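Local coordinates for acyl-CoA thioesterase YbgC (PDB 2PZH), which hydrolyses the thioester bond of acyl-CoAs, preferring long-chain fatty acyl-CoAs and benzoyl-CoA, and may take part in phospholipid metabolism, at residues K25-A30 against K103-E108; I91-A94 against P98-P101. All blocks are in the same frame, centred on the assembly; numbering follows the deposited sequence.

Contact 1: K25-A30 against K103-E108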
ATOM      1  N   LYS A  25      -4.512  -5.478   6.645  1.00  9.44           N
ATOM      2  CA  LYS A  25      -3.058  -5.671   6.745  1.00  9.67           C
ATOM      3  C   LYS A  25      -2.609  -5.907   8.190  1.00  8.19           C
ATOM      4  O   LYS A  25      -1.842  -6.829   8.464  1.00  7.31           O
ATOM      5  CB  LYS A  25      -2.313  -4.487   6.141  1.00 10.11           C
ATOM      6  CG  LYS A  25      -2.572  -4.348   4.649  1.00 12.00           C
ATOM      7  CD  LYS A  25      -1.785  -3.198   4.062  1.00 14.64           C
ATOM      8  CE  LYS A  25      -1.887  -3.217   2.534  1.00 16.50           C
ATOM      9  NZ  LYS A  25      -0.836  -2.410   1.872  1.00 18.57           N
ATOM     10  N   TYR A  26      -3.069  -5.064   9.111  1.00  9.22           N
ATOM     11  CA  TYR A  26      -2.747  -5.287  10.529  1.00 10.40           C
ATOM     12  C   TYR A  26      -3.150  -6.694  11.014  1.00 10.37           C
ATOM     13  O   TYR A  26      -2.368  -7.377  11.727  1.00 11.23           O
ATOM     14  CB  TYR A  26      -3.420  -4.253  11.406  1.00 12.42           C
ATOM     15  CG  TYR A  26      -3.060  -2.814  11.121  1.00 12.98           C
ATOM     16  CD1 TYR A  26      -1.803  -2.449  10.641  1.00 14.44           C
ATOM     17  CD2 TYR A  26      -3.970  -1.819  11.378  1.00 13.96           C
ATOM     18  CE1 TYR A  26      -1.478  -1.099  10.417  1.00 15.44           C
ATOM     19  CE2 TYR A  26      -3.666  -0.480  11.162  1.00 14.47           C
ATOM     20  CZ  TYR A  26      -2.430  -0.122  10.686  1.00 15.02           C
ATOM     21  OH  TYR A  26      -2.168   1.210  10.482  1.00 15.66           O
ATOM     22  N   CYS A  27      -4.345  -7.133  10.633  1.00 10.20           N
ATOM     23  CA  CYS A  27      -4.811  -8.458  11.034  1.00 11.33           C
ATOM     24  C   CYS A  27      -3.903  -9.534  10.446  1.00 11.48           C
ATOM     25  O   CYS A  27      -3.545 -10.492  11.124  1.00 10.75           O
ATOM     26  CB  CYS A  27      -6.277  -8.675  10.663  1.00 12.96           C
ATOM     27  SG  CYS A  27      -7.350  -7.680  11.704  1.00 14.70           S
ATOM     28  N   GLU A  28      -3.516  -9.349   9.187  1.00 11.02           N
ATOM     29  CA  GLU A  28      -2.642 -10.290   8.506  1.00 10.75           C
ATOM     30  C   GLU A  28      -1.321 -10.383   9.239  1.00  9.94           C
ATOM     31  O   GLU A  28      -0.828 -11.483   9.480  1.00  9.41           O
ATOM     32  CB  GLU A  28      -2.402  -9.865   7.062  1.00 12.27           C
ATOM     33  CG  GLU A  28      -1.921 -10.987   6.158  1.00 13.26           C
ATOM     34  CD  GLU A  28      -0.564 -11.533   6.526  1.00 14.25           C
ATOM     35  OE1 GLU A  28      -0.476 -12.768   6.692  1.00 15.95           O
ATOM     36  OE2 GLU A  28       0.414 -10.746   6.619  1.00 14.88           O
ATOM     37  N   ARG A  29      -0.727  -9.240   9.571  1.00  9.75           N
ATOM     38  CA  ARG A  29       0.554  -9.256  10.302  1.00 10.27           C
ATOM     39  C   ARG A  29       0.421 -10.119  11.569  1.00 11.35           C
ATOM     40  O   ARG A  29       1.289 -10.970  11.848  1.00 12.85           O
ATOM     41  CB  ARG A  29       0.978  -7.838  10.687  1.00 11.65           C
ATOM     42  CG  ARG A  29       1.154  -6.937   9.480  1.00 11.59           C
ATOM     43  CD  ARG A  29       1.619  -5.572   9.938  1.00 11.03           C
ATOM     44  NE  ARG A  29       1.452  -4.582   8.880  1.00 11.06           N
ATOM     45  CZ  ARG A  29       1.572  -3.281   9.081  1.00 11.97           C
ATOM     46  NH1 ARG A  29       1.865  -2.833  10.298  1.00 12.26           N
ATOM     47  NH2 ARG A  29       1.395  -2.427   8.078  1.00 12.85           N
ATOM     48  N   ALA A  30      -0.657  -9.896  12.316  1.00 11.20           N
ATOM     49  CA  ALA A  30      -0.909 -10.655  13.569  1.00 13.21           C
ATOM     50  C   ALA A  30      -0.888 -12.173  13.369  1.00 13.65           C
ATOM     51  O   ALA A  30      -0.287 -12.928  14.167  1.00 14.37           O
ATOM     52  CB  ALA A  30      -2.245 -10.231  14.196  1.00 14.51           C
ATOM     53  N   LYS A 103     -12.246   0.109  20.914  1.00 14.96           N
ATOM     54  CA  LYS A 103     -12.315  -0.766  19.752  1.00 14.19           C
ATOM     55  C   LYS A 103     -12.344   0.045  18.471  1.00 13.04           C
ATOM     56  O   LYS A 103     -13.048   1.048  18.377  1.00 13.39           O
ATOM     57  CB  LYS A 103     -13.554  -1.655  19.809  1.00 14.92           C
ATOM     58  CG  LYS A 103     -13.522  -2.784  18.802  1.00 16.15           C
ATOM     59  CD  LYS A 103     -14.497  -3.889  19.174  1.00 17.60           C
ATOM     60  CE  LYS A 103     -15.897  -3.364  19.390  1.00 18.51           C
ATOM     61  NZ  LYS A 103     -16.843  -4.532  19.579  1.00 19.38           N
ATOM     62  N   VAL A 104     -11.583  -0.423  17.489  1.00 12.10           N
ATOM     63  CA  VAL A 104     -11.438   0.247  16.204  1.00 11.96           C
ATOM     64  C   VAL A 104     -12.028  -0.587  15.052  1.00 12.43           C
ATOM     65  O   VAL A 104     -12.544  -0.045  14.079  1.00 11.28           O
ATOM     66  CB  VAL A 104      -9.944   0.554  15.968  1.00 12.21           C
ATOM     67  CG1 VAL A 104      -9.664   0.987  14.523  1.00 13.57           C
ATOM     68  CG2 VAL A 104      -9.470   1.631  16.948  1.00 11.54           C
ATOM     69  N   PHE A 105     -11.953  -1.911  15.173  1.00 10.62           N
ATOM     70  CA  PHE A 105     -12.223  -2.812  14.064  1.00 11.48           C
ATOM     71  C   PHE A 105     -12.376  -4.211  14.618  1.00 12.37           C
ATOM     72  O   PHE A 105     -11.693  -4.570  15.581  1.00 11.72           O
ATOM     73  CB  PHE A 105     -11.012  -2.762  13.122  1.00 10.76           C
ATOM     74  CG  PHE A 105     -11.091  -3.688  11.925  1.00 10.58           C
ATOM     75  CD1 PHE A 105     -11.739  -3.280  10.766  1.00 11.11           C
ATOM     76  CD2 PHE A 105     -10.494  -4.952  11.950  1.00 10.03           C
ATOM     77  CE1 PHE A 105     -11.819  -4.120   9.646  1.00 10.23           C
ATOM     78  CE2 PHE A 105     -10.530  -5.788  10.832  1.00 11.36           C
ATOM     79  CZ  PHE A 105     -11.210  -5.371   9.672  1.00 11.14           C
ATOM     80  N   ALA A 106     -13.278  -4.984  14.028  1.00 12.68           N
ATOM     81  CA  ALA A 106     -13.325  -6.413  14.312  1.00 13.78           C
ATOM     82  C   ALA A 106     -13.504  -7.167  13.010  1.00 15.52           C
ATOM     83  O   ALA A 106     -14.123  -6.656  12.065  1.00 14.30           O
ATOM     84  CB  ALA A 106     -14.450  -6.745  15.275  1.00 13.61           C
ATOM     85  N   SER A 107     -12.968  -8.377  12.940  1.00 15.48           N
ATOM     86  CA  SER A 107     -13.228  -9.215  11.774  1.00 17.16           C
ATOM     87  C   SER A 107     -13.385 -10.675  12.151  1.00 17.48           C
ATOM     88  O   SER A 107     -12.914 -11.125  13.195  1.00 18.69           O
ATOM     89  CB  SER A 107     -12.141  -9.066  10.717  1.00 17.47           C
ATOM     90  OG  SER A 107     -10.863  -9.420  11.215  1.00 19.56           O
ATOM     91  N   GLU A 108     -14.074 -11.406  11.294  1.00 16.36           N
ATOM     92  CA  GLU A 108     -14.107 -12.839  11.371  1.00 16.85           C
ATOM     93  C   GLU A 108     -13.682 -13.274  10.002  1.00 15.57           C
ATOM     94  O   GLU A 108     -14.282 -12.862   9.013  1.00 15.26           O
ATOM     95  CB  GLU A 108     -15.526 -13.334  11.650  1.00 19.39           C
ATOM     96  CG  GLU A 108     -15.625 -14.842  11.695  1.00 21.54           C
ATOM     97  CD  GLU A 108     -17.030 -15.334  12.030  1.00 23.54           C
ATOM     98  OE1 GLU A 108     -17.655 -14.784  12.964  1.00 24.92           O
ATOM     99  OE2 GLU A 108     -17.487 -16.296  11.375  1.00 25.19           O
TER
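Cys27 reaches from helix 22-36 to the ring of Phe105 on strand 102-114, where the hot-dog helix lies in the antiparallel sheet that curls round it. The sulfur approaches the CD2–CE2 side of the ring obliquely: Cys27 SG is 3.8 Å from Phe105 CE2 and 5.0 Å from the ring centroid, 71° off the normal, a sulfur-aromatic contact. With SG turned away from its own carbonyl carbon (chi1 -71°), the thiol projects from the helix toward the strand. Phe105 answers by extending CG opposite its backbone N, chi1 178°, which carries the ring out to meet it. Two further aromatics of the same chain meet that ring, Tyr23 with planes about 20° apart and Phe58 edge-to-face, so the sulfur joins an aromatic cluster. All three touching residues are buried, yet no hydrogen bond crosses between helix and strand here. The backbone of the same cysteine also bonds: Cys27 O takes a hydrogen bond from Gln86 NE2 of strand 81-92, tying the helix to the sheet at a second point. Two residues along the strand from Phe105, the hydroxyl of Ser107 also faces the sulfur, with OG 4.0 Å from Cys27 SG.

Contact 2: I91-A94 against P98-P101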
ATOM      1  N   ILE A  91      -4.696   1.351  21.945  1.00 12.53           N
ATOM      2  CA  ILE A  91      -4.237   1.290  23.345  1.00 12.14           C
ATOM      3  C   ILE A  91      -3.340   2.441  23.777  1.00 13.28           C
ATOM      4  O   ILE A  91      -3.086   2.600  24.977  1.00 13.87           O
ATOM      5  CB  ILE A  91      -3.507  -0.053  23.660  1.00 11.14           C
ATOM      6  CG1 ILE A  91      -2.251  -0.195  22.789  1.00 11.26           C
ATOM      7  CG2 ILE A  91      -4.464  -1.238  23.495  1.00 12.06           C
ATOM      8  CD1 ILE A  91      -1.376  -1.429  23.129  1.00 12.11           C
ATOM      9  N   GLN A  92      -2.837   3.216  22.820  1.00 12.99           N
ATOM     10  CA  GLN A  92      -2.011   4.382  23.129  1.00 14.82           C
ATOM     11  C   GLN A  92      -2.250   5.463  22.094  1.00 16.13           C
ATOM     12  O   GLN A  92      -2.561   5.153  20.941  1.00 14.46           O
ATOM     13  CB  GLN A  92      -0.520   4.039  23.074  1.00 16.95           C
ATOM     14  CG  GLN A  92      -0.067   2.954  23.983  1.00 19.76           C
ATOM     15  CD  GLN A  92       1.425   2.698  23.836  1.00 21.73           C
ATOM     16  OE1 GLN A  92       2.216   3.635  23.599  1.00 21.82           O
ATOM     17  NE2 GLN A  92       1.821   1.427  23.962  1.00 21.62           N
ATOM     18  N   ASN A  93      -2.100   6.719  22.495  1.00 16.14           N
ATOM     19  CA  ASN A  93      -2.077   7.812  21.513  1.00 17.20           C
ATOM     20  C   ASN A  93      -0.635   8.297  21.354  1.00 17.35           C
ATOM     21  O   ASN A  93       0.244   7.852  22.098  1.00 17.52           O
ATOM     22  CB  ASN A  93      -3.053   8.916  21.901  1.00 18.40           C
ATOM     23  CG  ASN A  93      -2.873   9.377  23.350  1.00 18.04           C
ATOM     24  OD1 ASN A  93      -1.789   9.790  23.731  1.00 16.80           O
ATOM     25  ND2 ASN A  93      -3.939   9.288  24.151  1.00 18.84           N
ATOM     26  N   ALA A  94      -0.364   9.184  20.387  1.00 17.17           N
ATOM     27  CA  ALA A  94       1.018   9.619  20.180  1.00 18.15           C
ATOM     28  C   ALA A  94       1.563  10.407  21.362  1.00 18.71           C
ATOM     29  O   ALA A  94       2.769  10.394  21.600  1.00 19.72           O
ATOM     30  CB  ALA A  94       1.171  10.430  18.894  1.00 19.53           C
ATOM     31  N   PRO A  98      -2.956   9.155  29.377  1.00 16.73           N
ATOM     32  CA  PRO A  98      -3.753   8.003  29.803  1.00 17.28           C
ATOM     33  C   PRO A  98      -5.083   7.912  29.056  1.00 17.88           C
ATOM     34  O   PRO A  98      -5.761   8.928  28.870  1.00 18.10           O
ATOM     35  CB  PRO A  98      -3.962   8.248  31.313  1.00 15.97           C
ATOM     36  CG  PRO A  98      -3.719   9.696  31.506  1.00 16.47           C
ATOM     37  CD  PRO A  98      -2.706  10.101  30.478  1.00 16.19           C
ATOM     38  N   MET A  99      -5.457   6.699  28.651  1.00 19.03           N
ATOM     39  CA  MET A  99      -6.677   6.473  27.883  1.00 19.32           C
ATOM     40  C   MET A  99      -7.235   5.061  28.072  1.00 20.42           C
ATOM     41  O   MET A  99      -6.486   4.102  28.154  1.00 20.80           O
ATOM     42  CB  MET A  99      -6.402   6.725  26.394  1.00 19.98           C
ATOM     43  CG  MET A  99      -5.237   5.917  25.838  1.00 19.71           C
ATOM     44  SD  MET A  99      -5.357   5.685  24.043  1.00 19.81           S
ATOM     45  CE  MET A  99      -6.788   4.609  23.984  1.00 20.51           C
ATOM     46  N   LYS A 100      -8.560   4.928  28.107  1.00 19.73           N
ATOM     47  CA  LYS A 100      -9.171   3.600  28.133  1.00 20.74           C
ATOM     48  C   LYS A 100      -9.080   3.042  26.714  1.00 19.92           C
ATOM     49  O   LYS A 100      -9.439   3.733  25.758  1.00 18.96           O
ATOM     50  CB  LYS A 100     -10.633   3.710  28.593  1.00 22.75           C
ATOM     51  CG  LYS A 100     -11.388   2.401  28.643  1.00 24.90           C
ATOM     52  CD  LYS A 100     -10.547   1.322  29.300  1.00 26.24           C
ATOM     53  CE  LYS A 100     -11.370   0.105  29.696  1.00 27.89           C
ATOM     54  NZ  LYS A 100     -10.504  -1.098  29.820  1.00 27.91           N
ATOM     55  N   PRO A 101      -8.590   1.798  26.566  1.00 19.74           N
ATOM     56  CA  PRO A 101      -8.519   1.238  25.206  1.00 18.36           C
ATOM     57  C   PRO A 101      -9.891   1.237  24.520  1.00 17.92           C
ATOM     58  O   PRO A 101     -10.916   0.970  25.168  1.00 16.46           O
ATOM     59  CB  PRO A 101      -8.016  -0.187  25.435  1.00 18.81           C
ATOM     60  CG  PRO A 101      -7.255  -0.119  26.748  1.00 19.64           C
ATOM     61  CD  PRO A 101      -8.062   0.859  27.577  1.00 19.27           C
TER
HETATM   62  O   HOH W   1      -4.749   2.029  27.020  1.00 25.66           O
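A single water joins the two sides of this hairpin end by donating both its hydrogens: one to the carbonyl oxygen of Ile91, 2.7 Å from Ile91 O to the water, the other to that of Met99, where Met99 O lies 2.9 Å away. No direct hydrogen bond links 91-94 with 98-101; the water bridges the two carbonyls in place of a direct bond where the chains spread apart. Met99 makes most of the direct contact between the two sides. Its CG sits between the backbone N and the carbonyl carbon, chi1 54°, and the chain bends at chi3 (-68°), laying the thioether across the backbone of the other side. Met99 SD rests 3.7 Å from Gln92 C, and the methyl group CE lies near the Ile91 carbonyl carbon. Asn93 passes Met99 in the opposite direction, bringing its amide nitrogen alongside the thioether, with Asn93 ND2 3.9 Å from Met99 SD. The carbonyl end of that amide is held within the turn, OD1 accepting a hydrogen bond from the backbone N of Glu97. At the hairpin's inner end the contact is apolar and lighter, Ile91 CG2 meeting Pro101 CB at 4.2 Å. Ile91 and Gln92 both face Val67 in a classic beta bulge at the end of strand 81-92. The contact lies in the connection from that strand to 102-114, with strand 67-77 pairing along the other edge of 81-92 and strand 3-6 near enough for Arg4 to touch Ile91 and Gln92.

The centres of contacts 1 and 2 are about 18 Å apart, and contact 2 is nested in the chain between the two segments of contact 1. Helix 22-36 comes first; later, strand 81-92 runs out to the loop at 93-101, and strand 102-114 returns antiparallel beside it. Contact 1 thus uses the returning strand to seat the helix, its centre about 5 Å from the centre of the chain, whereas contact 2 lies at the surface, its centre about 21 Å away. Their segments lie one residue apart, at 101 and 103, but do not otherwise touch. One hairpin of the hot-dog sheet therefore contributes to both the buried helix packing and a water-bridged outer turn.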